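Local structure of glycinin (Glycine max, 1OD5) at residues S62-M67 with L146-F151; Q66-V71 with V140-L145; C84-E89 with Q107-K112. The protein forms a hexamer and probably serves as a seed storage protein, a source of sulfur-containing amino acids in seed meals. All coordinates share one frame; numbering follows the deposited sequence.

Interaction 1: S62-M67 with L146-F151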
ATOM      1  N   SER A  62      -9.610 -24.943   8.542  1.00 12.08           N
ATOM      2  CA  SER A  62      -8.961 -24.698   9.827  1.00 13.80           C
ATOM      3  C   SER A  62      -8.771 -23.207   9.977  1.00 14.26           C
ATOM      4  O   SER A  62      -8.660 -22.554   8.946  1.00 16.39           O
ATOM      5  CB  SER A  62      -7.575 -25.323   9.908  1.00 10.22           C
ATOM      6  OG  SER A  62      -7.618 -26.726   9.749  1.00 13.67           O
ATOM      7  N   PRO A  63      -8.672 -22.590  11.160  1.00 14.97           N
ATOM      8  CA  PRO A  63      -8.588 -21.128  11.290  1.00 12.63           C
ATOM      9  C   PRO A  63      -7.230 -20.473  11.074  1.00 12.55           C
ATOM     10  O   PRO A  63      -7.019 -19.298  11.366  1.00 15.34           O
ATOM     11  CB  PRO A  63      -9.181 -20.918  12.660  1.00 15.34           C
ATOM     12  CG  PRO A  63      -8.709 -22.128  13.448  1.00 12.47           C
ATOM     13  CD  PRO A  63      -8.915 -23.254  12.444  1.00 12.95           C
ATOM     14  N   TYR A  64      -6.288 -21.227  10.522  1.00 11.09           N
ATOM     15  CA  TYR A  64      -4.934 -20.741  10.270  1.00 11.54           C
ATOM     16  C   TYR A  64      -4.502 -21.233   8.905  1.00 12.87           C
ATOM     17  O   TYR A  64      -5.107 -22.172   8.385  1.00 12.82           O
ATOM     18  CB  TYR A  64      -3.947 -21.273  11.346  1.00 13.50           C
ATOM     19  CG  TYR A  64      -4.161 -22.735  11.748  1.00 15.27           C
ATOM     20  CD1 TYR A  64      -4.888 -23.031  12.913  1.00 15.31           C
ATOM     21  CD2 TYR A  64      -3.703 -23.764  10.928  1.00 15.81           C
ATOM     22  CE1 TYR A  64      -5.171 -24.344  13.252  1.00 11.71           C
ATOM     23  CE2 TYR A  64      -3.985 -25.080  11.257  1.00 16.96           C
ATOM     24  CZ  TYR A  64      -4.722 -25.346  12.406  1.00 16.00           C
ATOM     25  OH  TYR A  64      -5.068 -26.644  12.653  1.00 17.62           O
ATOM     26  N   PRO A  65      -3.473 -20.689   8.266  1.00 11.79           N
ATOM     27  CA  PRO A  65      -2.973 -21.174   6.986  1.00 12.68           C
ATOM     28  C   PRO A  65      -2.054 -22.342   7.113  1.00 14.10           C
ATOM     29  O   PRO A  65      -1.362 -22.440   8.124  1.00 16.02           O
ATOM     30  CB  PRO A  65      -2.258 -20.006   6.370  1.00 12.65           C
ATOM     31  CG  PRO A  65      -1.707 -19.322   7.594  1.00 13.41           C
ATOM     32  CD  PRO A  65      -2.804 -19.458   8.651  1.00 13.81           C
ATOM     33  N   GLN A  66      -2.062 -23.233   6.128  1.00 14.35           N
ATOM     34  CA  GLN A  66      -1.129 -24.330   6.171  1.00 15.17           C
ATOM     35  C   GLN A  66      -0.423 -24.405   4.838  1.00 14.88           C
ATOM     36  O   GLN A  66      -1.002 -24.149   3.791  1.00 17.29           O
ATOM     37  CB  GLN A  66      -1.824 -25.679   6.510  1.00 14.59           C
ATOM     38  CG  GLN A  66      -3.124 -26.029   5.902  1.00 16.41           C
ATOM     39  CD  GLN A  66      -3.844 -27.223   6.516  1.00 15.69           C
ATOM     40  OE1 GLN A  66      -5.044 -27.140   6.774  1.00 14.64           O
ATOM     41  NE2 GLN A  66      -3.197 -28.374   6.680  1.00 10.72           N
ATOM     42  N   MET A  67       0.883 -24.625   4.901  1.00 15.13           N
ATOM     43  CA  MET A  67       1.721 -24.749   3.724  1.00 13.81           C
ATOM     44  C   MET A  67       2.041 -26.218   3.654  1.00 15.52           C
ATOM     45  O   MET A  67       2.558 -26.806   4.593  1.00 17.59           O
ATOM     46  CB  MET A  67       2.998 -23.955   3.862  1.00 13.81           C
ATOM     47  CG  MET A  67       3.880 -24.092   2.644  1.00 11.41           C
ATOM     48  SD  MET A  67       5.189 -22.888   2.730  1.00 17.41           S
ATOM     49  CE  MET A  67       4.175 -21.584   2.165  1.00 14.09           C
ATOM     50  N   LEU A 146       1.184 -26.559   9.939  1.00 11.07           N
ATOM     51  CA  LEU A 146      -0.021 -25.893  10.378  1.00 13.01           C
ATOM     52  C   LEU A 146       0.493 -24.708  11.162  1.00 14.21           C
ATOM     53  O   LEU A 146       1.138 -24.879  12.184  1.00 16.50           O
ATOM     54  CB  LEU A 146      -0.839 -26.817  11.273  1.00 17.08           C
ATOM     55  CG  LEU A 146      -0.999 -28.316  10.981  1.00 15.21           C
ATOM     56  CD1 LEU A 146      -2.123 -28.839  11.840  1.00 19.96           C
ATOM     57  CD2 LEU A 146      -1.394 -28.576   9.562  1.00 18.93           C
ATOM     58  N   ASP A 147       0.268 -23.478  10.731  1.00 14.30           N
ATOM     59  CA  ASP A 147       0.799 -22.323  11.445  1.00 13.82           C
ATOM     60  C   ASP A 147      -0.209 -21.766  12.421  1.00 14.12           C
ATOM     61  O   ASP A 147      -0.831 -20.735  12.211  1.00 14.91           O
ATOM     62  CB  ASP A 147       1.211 -21.337  10.372  1.00 13.79           C
ATOM     63  CG  ASP A 147       1.934 -20.106  10.844  1.00 15.60           C
ATOM     64  OD1 ASP A 147       2.631 -20.126  11.865  1.00 17.42           O
ATOM     65  OD2 ASP A 147       1.767 -19.113  10.149  1.00 19.14           O
ATOM     66  N   THR A 148      -0.336 -22.468  13.551  1.00 13.83           N
ATOM     67  CA  THR A 148      -1.289 -22.106  14.581  1.00 11.89           C
ATOM     68  C   THR A 148      -0.989 -20.791  15.242  1.00 11.65           C
ATOM     69  O   THR A 148      -1.913 -20.158  15.739  1.00 15.11           O
ATOM     70  CB  THR A 148      -1.338 -23.251  15.592  1.00 11.39           C
ATOM     71  OG1 THR A 148      -0.013 -23.460  16.011  1.00 12.14           O
ATOM     72  CG2 THR A 148      -1.841 -24.559  15.002  1.00  8.42           C
ATOM     73  N   SER A 149       0.249 -20.315  15.243  1.00 11.81           N
ATOM     74  CA  SER A 149       0.509 -19.031  15.855  1.00 15.87           C
ATOM     75  C   SER A 149       0.207 -17.837  14.913  1.00 17.23           C
ATOM     76  O   SER A 149       0.383 -16.670  15.279  1.00 15.36           O
ATOM     77  CB  SER A 149       1.970 -18.968  16.300  1.00 15.36           C
ATOM     78  OG  SER A 149       2.914 -18.974  15.224  1.00 22.55           O
ATOM     79  N   ASN A 150      -0.320 -18.089  13.700  1.00 17.89           N
ATOM     80  CA  ASN A 150      -0.604 -17.038  12.725  1.00 17.10           C
ATOM     81  C   ASN A 150      -1.532 -15.917  13.142  1.00 15.25           C
ATOM     82  O   ASN A 150      -2.540 -16.248  13.752  1.00 17.10           O
ATOM     83  CB  ASN A 150      -1.162 -17.683  11.480  1.00 17.66           C
ATOM     84  CG  ASN A 150      -1.103 -16.717  10.312  1.00 20.12           C
ATOM     85  OD1 ASN A 150      -2.049 -16.034   9.942  1.00 14.16           O
ATOM     86  ND2 ASN A 150       0.090 -16.612   9.750  1.00 27.10           N
ATOM     87  N   PHE A 151      -1.278 -14.628  12.836  1.00 14.94           N
ATOM     88  CA  PHE A 151      -2.191 -13.545  13.210  1.00 14.87           C
ATOM     89  C   PHE A 151      -3.641 -13.720  12.765  1.00 14.91           C
ATOM     90  O   PHE A 151      -4.550 -13.133  13.353  1.00 15.54           O
ATOM     91  CB  PHE A 151      -1.698 -12.188  12.657  1.00 22.05           C
ATOM     92  CG  PHE A 151      -1.590 -12.094  11.117  1.00 30.44           C
ATOM     93  CD1 PHE A 151      -2.704 -11.717  10.330  1.00 34.19           C
ATOM     94  CD2 PHE A 151      -0.381 -12.437  10.482  1.00 30.96           C
ATOM     95  CE1 PHE A 151      -2.587 -11.699   8.927  1.00 37.15           C
ATOM     96  CE2 PHE A 151      -0.282 -12.410   9.081  1.00 34.78           C
ATOM     97  CZ  PHE A 151      -1.382 -12.046   8.304  1.00 33.69           C
TER
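Where the antiparallel pair of strands 66-72 and 140-146 frays into loops, Gln66 stands opposite Leu146 in a non-hydrogen-bonded bridge, their side chains side by side and pointing the same way. One step further, Asp147 N donates to Pro65 O (3.2 Å, angle at the hydrogen 165°), carrying the ladder just past the strand ends. There segment 146-151 turns back on itself. Asp147 is the centre of an inverse gamma turn and also begins a type I turn, closed by Asn150 N on Asp147 O at 3.1 Å.

Tyr64 fills the angle between the loops. Its CG sits between the backbone N and the carbonyl carbon (chi1 41°), which lays the ring alongside residues 146-148. Thr148 CG2 rests over one face, 3.9 Å from the ring centroid and 17° off the normal, a CH-pi contact; Ser62 CB lies over the opposite face. Leu146 CB approaches obliquely, 3.6 Å from Tyr64 CE2, and Asp147 O lies 3.3 Å from Tyr64 CB. The phenol oxygen makes a weak hydrogen bond with Arg160 N.

All this belongs to the N-terminal cupin domain, at the rim of its beta-barrel, and helix 361-364, from farther along the chain, packs against it through Phe364 on Pro65.

The Pro65 ring also meets the side chain of Asn150, with Pro65 CD 3.6 Å from Asn150 CG. The amide is held at both ends: OD1 pairs with Asn152 ND2, while ND2 reaches Asp147 OD2 at 3.0 Å from above the carboxylate plane and makes a weaker bond to Phe364 O.

Interaction 2: Q66-V71 with V140-L145; sequences QMIIVV and VVAISL
Five backbone hydrogen bonds zip Met67, Ile69 and Val71 to Leu145, Ile143 and Val141, in two antiparallel strands whose axes come within 4.6 Å and run 159° apart. Met67 with Leu145 and Ile69 with Ile143 bond in both directions; the straightest bond is Leu145 N to Met67 O, 2.9 Å with 175° at the hydrogen. Val71 N adds a single bond to Val141 O.

In the non-hydrogen-bonded pairs between them, Ile68 with Ser144 and Val70 with Ala142, the backbones close up, and CA-H...O contacts fill in, among them Ile68 CA to Ile143 O at 3.4 Å and Ala142 CA to Ile69 O.

Apolar contacts follow the alternation of the two faces. On the face of Ile68, Val70, Ala142 and Ser144, Ile68 CG2 meets Ala142 CB at 3.7 Å, placed there by CG2 lying anti to the backbone N; the CG1 branch of Ile68 lies 3.6 Å from Ser144 OG. On the face of Met67, Ile69, Ile143 and Leu145, the Ile69 and Ile143 side chains run side by side, CG2 to CG1 3.8 Å. Towards the end of the pair, Val71 CG2 touches Val141 CB.

The first face looks into the N-terminal cupin barrel: the Ile68 side chain is about 4 Å from a carbonate, probably from the crystallisation liquor, held by Arg49, His57, Tyr130 and Thr132. The other packs on strand 437-444 of the C-terminal cupin, where Phe443 meets Met67, Ile143 and Leu145. Within the sheet, strand 66-72 is flanked on its far edge by strand 120-124 and strand 140-146 by strand 45-51.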
ATOM      1  N   GLN A  66      -2.062 -23.233   6.128  1.00 14.35           N
ATOM      2  CA  GLN A  66      -1.129 -24.330   6.171  1.00 15.17           C
ATOM      3  C   GLN A  66      -0.423 -24.405   4.838  1.00 14.88           C
ATOM      4  O   GLN A  66      -1.002 -24.149   3.791  1.00 17.29           O
ATOM      5  CB  GLN A  66      -1.824 -25.679   6.510  1.00 14.59           C
ATOM      6  CG  GLN A  66      -3.124 -26.029   5.902  1.00 16.41           C
ATOM      7  CD  GLN A  66      -3.844 -27.223   6.516  1.00 15.69           C
ATOM      8  OE1 GLN A  66      -5.044 -27.140   6.774  1.00 14.64           O
ATOM      9  NE2 GLN A  66      -3.197 -28.374   6.680  1.00 10.72           N
ATOM     10  N   MET A  67       0.883 -24.625   4.901  1.00 15.13           N
ATOM     11  CA  MET A  67       1.721 -24.749   3.724  1.00 13.81           C
ATOM     12  C   MET A  67       2.041 -26.218   3.654  1.00 15.52           C
ATOM     13  O   MET A  67       2.558 -26.806   4.593  1.00 17.59           O
ATOM     14  CB  MET A  67       2.998 -23.955   3.862  1.00 13.81           C
ATOM     15  CG  MET A  67       3.880 -24.092   2.644  1.00 11.41           C
ATOM     16  SD  MET A  67       5.189 -22.888   2.730  1.00 17.41           S
ATOM     17  CE  MET A  67       4.175 -21.584   2.165  1.00 14.09           C
ATOM     18  N   ILE A  68       1.833 -26.808   2.488  1.00 13.37           N
ATOM     19  CA  ILE A  68       1.998 -28.214   2.279  1.00 12.76           C
ATOM     20  C   ILE A  68       2.988 -28.632   1.220  1.00 13.35           C
ATOM     21  O   ILE A  68       2.805 -28.174   0.103  1.00 16.87           O
ATOM     22  CB  ILE A  68       0.610 -28.789   1.925  1.00 12.47           C
ATOM     23  CG1 ILE A  68      -0.450 -28.299   2.892  1.00 10.63           C
ATOM     24  CG2 ILE A  68       0.707 -30.322   1.893  1.00 16.91           C
ATOM     25  CD1 ILE A  68      -1.827 -28.923   2.681  1.00 11.15           C
ATOM     26  N   ILE A  69       4.040 -29.421   1.421  1.00 11.52           N
ATOM     27  CA  ILE A  69       4.833 -29.804   0.279  1.00 13.11           C
ATOM     28  C   ILE A  69       4.450 -31.244  -0.050  1.00 14.59           C
ATOM     29  O   ILE A  69       4.330 -32.072   0.841  1.00 19.35           O
ATOM     30  CB  ILE A  69       6.349 -29.668   0.569  1.00 14.94           C
ATOM     31  CG1 ILE A  69       7.073 -30.080  -0.727  1.00 13.70           C
ATOM     32  CG2 ILE A  69       6.793 -30.506   1.767  1.00 16.98           C
ATOM     33  CD1 ILE A  69       8.577 -29.857  -0.781  1.00 13.72           C
ATOM     34  N   VAL A  70       4.162 -31.575  -1.309  1.00 14.89           N
ATOM     35  CA  VAL A  70       3.813 -32.906  -1.755  1.00 14.79           C
ATOM     36  C   VAL A  70       5.139 -33.575  -2.060  1.00 16.95           C
ATOM     37  O   VAL A  70       5.881 -33.108  -2.923  1.00 18.06           O
ATOM     38  CB  VAL A  70       2.958 -32.829  -3.026  1.00 15.56           C
ATOM     39  CG1 VAL A  70       2.764 -34.193  -3.620  1.00 14.67           C
ATOM     40  CG2 VAL A  70       1.617 -32.238  -2.686  1.00  9.65           C
ATOM     41  N   VAL A  71       5.507 -34.634  -1.329  1.00 19.55           N
ATOM     42  CA  VAL A  71       6.767 -35.333  -1.572  1.00 19.36           C
ATOM     43  C   VAL A  71       6.574 -36.606  -2.424  1.00 19.53           C
ATOM     44  O   VAL A  71       7.559 -37.176  -2.880  1.00 21.21           O
ATOM     45  CB  VAL A  71       7.468 -35.675  -0.194  1.00 23.51           C
ATOM     46  CG1 VAL A  71       7.564 -34.419   0.691  1.00 26.34           C
ATOM     47  CG2 VAL A  71       6.682 -36.710   0.565  1.00 22.49           C
ATOM     48  N   VAL A 140      -0.054 -40.599  -2.267  1.00 20.17           N
ATOM     49  CA  VAL A 140       0.366 -39.203  -2.198  1.00 20.58           C
ATOM     50  C   VAL A 140       0.903 -38.956  -0.802  1.00 18.56           C
ATOM     51  O   VAL A 140       0.188 -39.201   0.163  1.00 21.21           O
ATOM     52  CB  VAL A 140      -0.843 -38.226  -2.465  1.00 19.74           C
ATOM     53  CG1 VAL A 140      -0.498 -36.748  -2.263  1.00 16.32           C
ATOM     54  CG2 VAL A 140      -1.249 -38.380  -3.906  1.00 21.37           C
ATOM     55  N   VAL A 141       2.128 -38.511  -0.605  1.00 19.09           N
ATOM     56  CA  VAL A 141       2.567 -38.261   0.758  1.00 18.57           C
ATOM     57  C   VAL A 141       2.825 -36.768   0.795  1.00 19.49           C
ATOM     58  O   VAL A 141       3.493 -36.223  -0.064  1.00 20.96           O
ATOM     59  CB  VAL A 141       3.846 -39.081   1.084  1.00 17.95           C
ATOM     60  CG1 VAL A 141       4.305 -38.836   2.509  1.00 16.70           C
ATOM     61  CG2 VAL A 141       3.528 -40.546   0.956  1.00 13.42           C
ATOM     62  N   ALA A 142       2.254 -36.084   1.771  1.00 19.62           N
ATOM     63  CA  ALA A 142       2.411 -34.664   1.904  1.00 20.15           C
ATOM     64  C   ALA A 142       2.621 -34.262   3.349  1.00 18.81           C
ATOM     65  O   ALA A 142       1.987 -34.786   4.249  1.00 22.69           O
ATOM     66  CB  ALA A 142       1.161 -33.968   1.373  1.00 19.29           C
ATOM     67  N   ILE A 143       3.529 -33.350   3.632  1.00 16.78           N
ATOM     68  CA  ILE A 143       3.718 -32.934   4.989  1.00 17.19           C
ATOM     69  C   ILE A 143       3.226 -31.481   4.983  1.00 16.40           C
ATOM     70  O   ILE A 143       3.515 -30.656   4.117  1.00 17.05           O
ATOM     71  CB  ILE A 143       5.253 -33.174   5.415  1.00 18.79           C
ATOM     72  CG1 ILE A 143       6.094 -31.976   5.238  1.00 21.79           C
ATOM     73  CG2 ILE A 143       5.875 -34.315   4.598  1.00 17.52           C
ATOM     74  CD1 ILE A 143       6.222 -31.225   6.569  1.00 20.79           C
ATOM     75  N   SER A 144       2.408 -31.168   5.969  1.00 13.25           N
ATOM     76  CA  SER A 144       1.782 -29.887   6.145  1.00  8.50           C
ATOM     77  C   SER A 144       2.213 -29.137   7.373  1.00 11.24           C
ATOM     78  O   SER A 144       2.163 -29.714   8.442  1.00 14.26           O
ATOM     79  CB  SER A 144       0.336 -30.166   6.173  1.00  7.12           C
ATOM     80  OG  SER A 144      -0.448 -29.021   6.408  1.00 10.31           O
ATOM     81  N   LEU A 145       2.611 -27.868   7.270  1.00 10.89           N
ATOM     82  CA  LEU A 145       3.022 -27.033   8.371  1.00  9.69           C
ATOM     83  C   LEU A 145       1.764 -26.314   8.769  1.00 13.55           C
ATOM     84  O   LEU A 145       1.278 -25.514   7.988  1.00 14.67           O
ATOM     85  CB  LEU A 145       4.054 -26.074   7.868  1.00 11.18           C
ATOM     86  CG  LEU A 145       4.891 -25.074   8.689  1.00 11.92           C
ATOM     87  CD1 LEU A 145       4.035 -23.935   9.220  1.00  9.33           C
ATOM     88  CD2 LEU A 145       5.607 -25.847   9.775  1.00 11.89           C
TER

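Interaction 3: C84-E89 with Q107-K112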
ATOM      1  N   CYS A  84     -17.797 -17.048  -4.920  1.00 12.05           N
ATOM      2  CA  CYS A  84     -17.208 -17.086  -6.229  1.00 16.03           C
ATOM      3  C   CYS A  84     -18.004 -17.926  -7.206  1.00 16.24           C
ATOM      4  O   CYS A  84     -18.573 -18.902  -6.753  1.00 18.25           O
ATOM      5  CB  CYS A  84     -15.829 -17.642  -6.102  1.00 16.48           C
ATOM      6  SG  CYS A  84     -14.795 -16.440  -5.281  1.00 20.04           S
ATOM      7  N   PRO A  85     -18.106 -17.683  -8.520  1.00 18.31           N
ATOM      8  CA  PRO A  85     -18.908 -18.486  -9.428  1.00 15.86           C
ATOM      9  C   PRO A  85     -18.266 -19.813  -9.776  1.00 17.44           C
ATOM     10  O   PRO A  85     -17.040 -19.974  -9.704  1.00 16.11           O
ATOM     11  CB  PRO A  85     -19.087 -17.607 -10.635  1.00 19.02           C
ATOM     12  CG  PRO A  85     -18.526 -16.258 -10.256  1.00 18.81           C
ATOM     13  CD  PRO A  85     -17.464 -16.593  -9.236  1.00 17.44           C
ATOM     14  N   GLU A  86     -19.153 -20.752 -10.145  1.00 16.66           N
ATOM     15  CA  GLU A  86     -18.787 -22.110 -10.560  1.00 21.06           C
ATOM     16  C   GLU A  86     -18.410 -22.082 -12.043  1.00 21.76           C
ATOM     17  O   GLU A  86     -19.233 -22.401 -12.910  1.00 23.64           O
ATOM     18  CB  GLU A  86     -19.979 -23.077 -10.363  1.00 21.71           C
ATOM     19  CG  GLU A  86     -20.351 -23.543  -8.961  1.00 23.73           C
ATOM     20  CD  GLU A  86     -20.366 -22.479  -7.877  1.00 22.80           C
ATOM     21  OE1 GLU A  86     -21.367 -21.785  -7.710  1.00 23.69           O
ATOM     22  OE2 GLU A  86     -19.358 -22.362  -7.194  1.00 24.23           O
ATOM     23  N   THR A  87     -17.128 -21.797 -12.317  1.00 20.57           N
ATOM     24  CA  THR A  87     -16.669 -21.680 -13.681  1.00 18.13           C
ATOM     25  C   THR A  87     -16.341 -22.948 -14.450  1.00 19.73           C
ATOM     26  O   THR A  87     -15.915 -22.883 -15.607  1.00 18.02           O
ATOM     27  CB  THR A  87     -15.460 -20.687 -13.695  1.00 16.63           C
ATOM     28  OG1 THR A  87     -14.407 -21.242 -12.964  1.00 11.68           O
ATOM     29  CG2 THR A  87     -15.823 -19.336 -13.114  1.00 16.75           C
ATOM     30  N   PHE A  88     -16.443 -24.133 -13.848  1.00 15.91           N
ATOM     31  CA  PHE A  88     -16.192 -25.342 -14.622  1.00 14.90           C
ATOM     32  C   PHE A  88     -17.594 -25.886 -14.776  1.00 16.37           C
ATOM     33  O   PHE A  88     -18.354 -25.900 -13.804  1.00 19.40           O
ATOM     34  CB  PHE A  88     -15.317 -26.310 -13.871  1.00  9.91           C
ATOM     35  CG  PHE A  88     -13.818 -26.126 -14.069  1.00  7.79           C
ATOM     36  CD1 PHE A  88     -13.234 -24.884 -14.191  1.00  9.37           C
ATOM     37  CD2 PHE A  88     -13.028 -27.252 -14.127  1.00  7.46           C
ATOM     38  CE1 PHE A  88     -11.862 -24.759 -14.371  1.00 10.78           C
ATOM     39  CE2 PHE A  88     -11.659 -27.139 -14.307  1.00 12.12           C
ATOM     40  CZ  PHE A  88     -11.063 -25.888 -14.432  1.00 12.51           C
ATOM     41  N   GLU A  89     -18.059 -26.237 -15.973  1.00 17.31           N
ATOM     42  CA  GLU A  89     -19.408 -26.744 -16.080  1.00 21.44           C
ATOM     43  C   GLU A  89     -19.520 -27.760 -17.168  1.00 22.79           C
ATOM     44  O   GLU A  89     -18.740 -27.747 -18.105  1.00 24.83           O
ATOM     45  CB  GLU A  89     -20.392 -25.629 -16.329  1.00 23.47           C
ATOM     46  CG  GLU A  89     -20.167 -24.755 -17.528  1.00 28.74           C
ATOM     47  CD  GLU A  89     -21.434 -23.970 -17.816  1.00 34.18           C
ATOM     48  OE1 GLU A  89     -21.581 -22.857 -17.313  1.00 34.40           O
ATOM     49  OE2 GLU A  89     -22.287 -24.507 -18.526  1.00 39.85           O
ATOM     50  N   GLN A 107     -24.550 -33.837 -15.483  1.00 37.37           N
ATOM     51  CA  GLN A 107     -24.718 -32.393 -15.509  1.00 35.56           C
ATOM     52  C   GLN A 107     -24.339 -31.831 -14.142  1.00 34.99           C
ATOM     53  O   GLN A 107     -25.045 -31.900 -13.131  1.00 35.93           O
ATOM     54  CB  GLN A 107     -26.158 -32.058 -15.840  1.00 37.07           C
ATOM     55  CG  GLN A 107     -26.365 -30.640 -16.313  1.00 41.46           C
ATOM     56  CD  GLN A 107     -26.624 -29.589 -15.258  1.00 44.61           C
ATOM     57  OE1 GLN A 107     -26.159 -28.449 -15.381  1.00 47.75           O
ATOM     58  NE2 GLN A 107     -27.378 -29.931 -14.211  1.00 47.93           N
ATOM     59  N   ASP A 108     -23.179 -31.198 -14.167  1.00 33.22           N
ATOM     60  CA  ASP A 108     -22.616 -30.610 -12.989  1.00 30.48           C
ATOM     61  C   ASP A 108     -21.844 -29.315 -13.248  1.00 29.28           C
ATOM     62  O   ASP A 108     -21.556 -28.979 -14.397  1.00 25.99           O
ATOM     63  CB  ASP A 108     -21.711 -31.663 -12.382  1.00 30.00           C
ATOM     64  CG  ASP A 108     -21.364 -31.339 -10.941  1.00 29.50           C
ATOM     65  OD1 ASP A 108     -20.198 -31.399 -10.590  1.00 27.60           O
ATOM     66  OD2 ASP A 108     -22.256 -30.994 -10.169  1.00 30.87           O
ATOM     67  N   SER A 109     -21.603 -28.552 -12.168  1.00 25.33           N
ATOM     68  CA  SER A 109     -20.807 -27.342 -12.243  1.00 21.79           C
ATOM     69  C   SER A 109     -20.170 -27.209 -10.884  1.00 19.17           C
ATOM     70  O   SER A 109     -20.748 -27.617  -9.892  1.00 21.65           O
ATOM     71  CB  SER A 109     -21.625 -26.105 -12.511  1.00 22.80           C
ATOM     72  OG  SER A 109     -22.421 -25.702 -11.417  1.00 23.15           O
ATOM     73  N   HIS A 110     -18.957 -26.700 -10.848  1.00 15.66           N
ATOM     74  CA  HIS A 110     -18.210 -26.509  -9.616  1.00 15.48           C
ATOM     75  C   HIS A 110     -17.058 -25.552  -9.819  1.00 16.16           C
ATOM     76  O   HIS A 110     -16.770 -25.196 -10.968  1.00 14.01           O
ATOM     77  CB  HIS A 110     -17.608 -27.808  -9.127  1.00 16.25           C
ATOM     78  CG  HIS A 110     -16.732 -28.581 -10.086  1.00  7.81           C
ATOM     79  ND1 HIS A 110     -15.451 -28.436 -10.316  1.00  7.90           N
ATOM     80  CD2 HIS A 110     -17.161 -29.671 -10.799  1.00  8.33           C
ATOM     81  CE1 HIS A 110     -15.064 -29.378 -11.125  1.00  8.53           C
ATOM     82  NE2 HIS A 110     -16.105 -30.121 -11.407  1.00  3.97           N
ATOM     83  N   GLN A 111     -16.325 -25.207  -8.766  1.00 10.98           N
ATOM     84  CA  GLN A 111     -15.202 -24.303  -8.922  1.00 14.09           C
ATOM     85  C   GLN A 111     -13.975 -24.951  -9.532  1.00 14.91           C
ATOM     86  O   GLN A 111     -13.919 -26.159  -9.724  1.00 16.44           O
ATOM     87  CB  GLN A 111     -14.843 -23.678  -7.571  1.00  9.71           C
ATOM     88  CG  GLN A 111     -15.963 -22.738  -7.186  1.00  9.69           C
ATOM     89  CD  GLN A 111     -15.731 -21.968  -5.916  1.00  6.66           C
ATOM     90  OE1 GLN A 111     -14.623 -21.897  -5.431  1.00  7.91           O
ATOM     91  NE2 GLN A 111     -16.765 -21.365  -5.359  1.00  7.74           N
ATOM     92  N   LYS A 112     -12.957 -24.158  -9.886  1.00 17.42           N
ATOM     93  CA  LYS A 112     -11.732 -24.646 -10.514  1.00 17.64           C
ATOM     94  C   LYS A 112     -11.048 -25.821  -9.810  1.00 19.48           C
ATOM     95  O   LYS A 112     -10.993 -25.853  -8.583  1.00 19.89           O
ATOM     96  CB  LYS A 112     -10.784 -23.434 -10.618  1.00 19.40           C
ATOM     97  CG  LYS A 112      -9.416 -23.804 -11.167  1.00 21.70           C
ATOM     98  CD  LYS A 112      -8.427 -22.657 -11.180  1.00 22.92           C
ATOM     99  CE  LYS A 112      -7.165 -23.302 -11.779  1.00 25.20           C
ATOM    100  NZ  LYS A 112      -6.161 -22.289 -12.055  1.00 27.77           N
TER
HETATM  101  O   HOH W   1     -19.803 -21.022  -4.923  1.00 25.36           O
HETATM  102  O   HOH W   2     -13.563 -21.399  -9.998  1.00 23.23           O
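The antiparallel strands 88-90 and 108-117, a small outlying ladder of the N-terminal cupin, pair Phe88 with His110 through two backbone bonds of 3.1 Å, Phe88 N to His110 O and His110 N to Phe88 O. Glu89 and Ser109 form the next, non-hydrogen-bonded pair, CA atoms 4.1 Å apart. Before the ladder, an inverse gamma turn at Glu86 bends segment 84-89.

Phe88 CB lies over one face of the His110 imidazole. The Phe88 ring is itself topped by Lys112 CA, 4.0 Å from its centroid and 18° off the normal. His110 has CG between the backbone N and the carbonyl carbon (chi1 55°), curling the imidazole back so that ND1 donates to Gln111 O at 2.8 Å, close to the ring plane. NE2 hydrogen-bonds to Ile246 N.

Glu86 and Gln111 set carboxylate and amide nearly coplanar, with a weak bond from Gln111 NE2 to Glu86 OE2; Gln111 OE1 hydrogen-bonds to Phe81 N. The Cys84-Cys326 disulfide is consistent with the acidic-basic chain link.

Asp341 of a neighbouring subunit takes a salt bridge from Lys112 NZ and hydrogen-bonds Thr87 OG1 through its O. A water accepts from Lys112 N at 2.8 Å and donates to Thr87 OG1 at 3.1 Å.

Overall arrangement
Interactions 1 and 2 lie along the same strand pair: they share Gln66 and Met67 on strand 66-72, and the second runs through the buried middle of the sheet while the first, also buried, carries on into the loops beyond its end. Regular backbone bonding and aliphatic packing rule interaction 2; turns, an aromatic ring and a proline-amide contact take over in interaction 1. Interaction 3 lies apart, its centre about 28 Å from that of interaction 1 and about 26 Å from that of interaction 2, and is only partly buried. It has waters and charged side chains, and three other subunits come up against it, whereas no other chain touches interaction 2; its disulfide joins parts of one subunit.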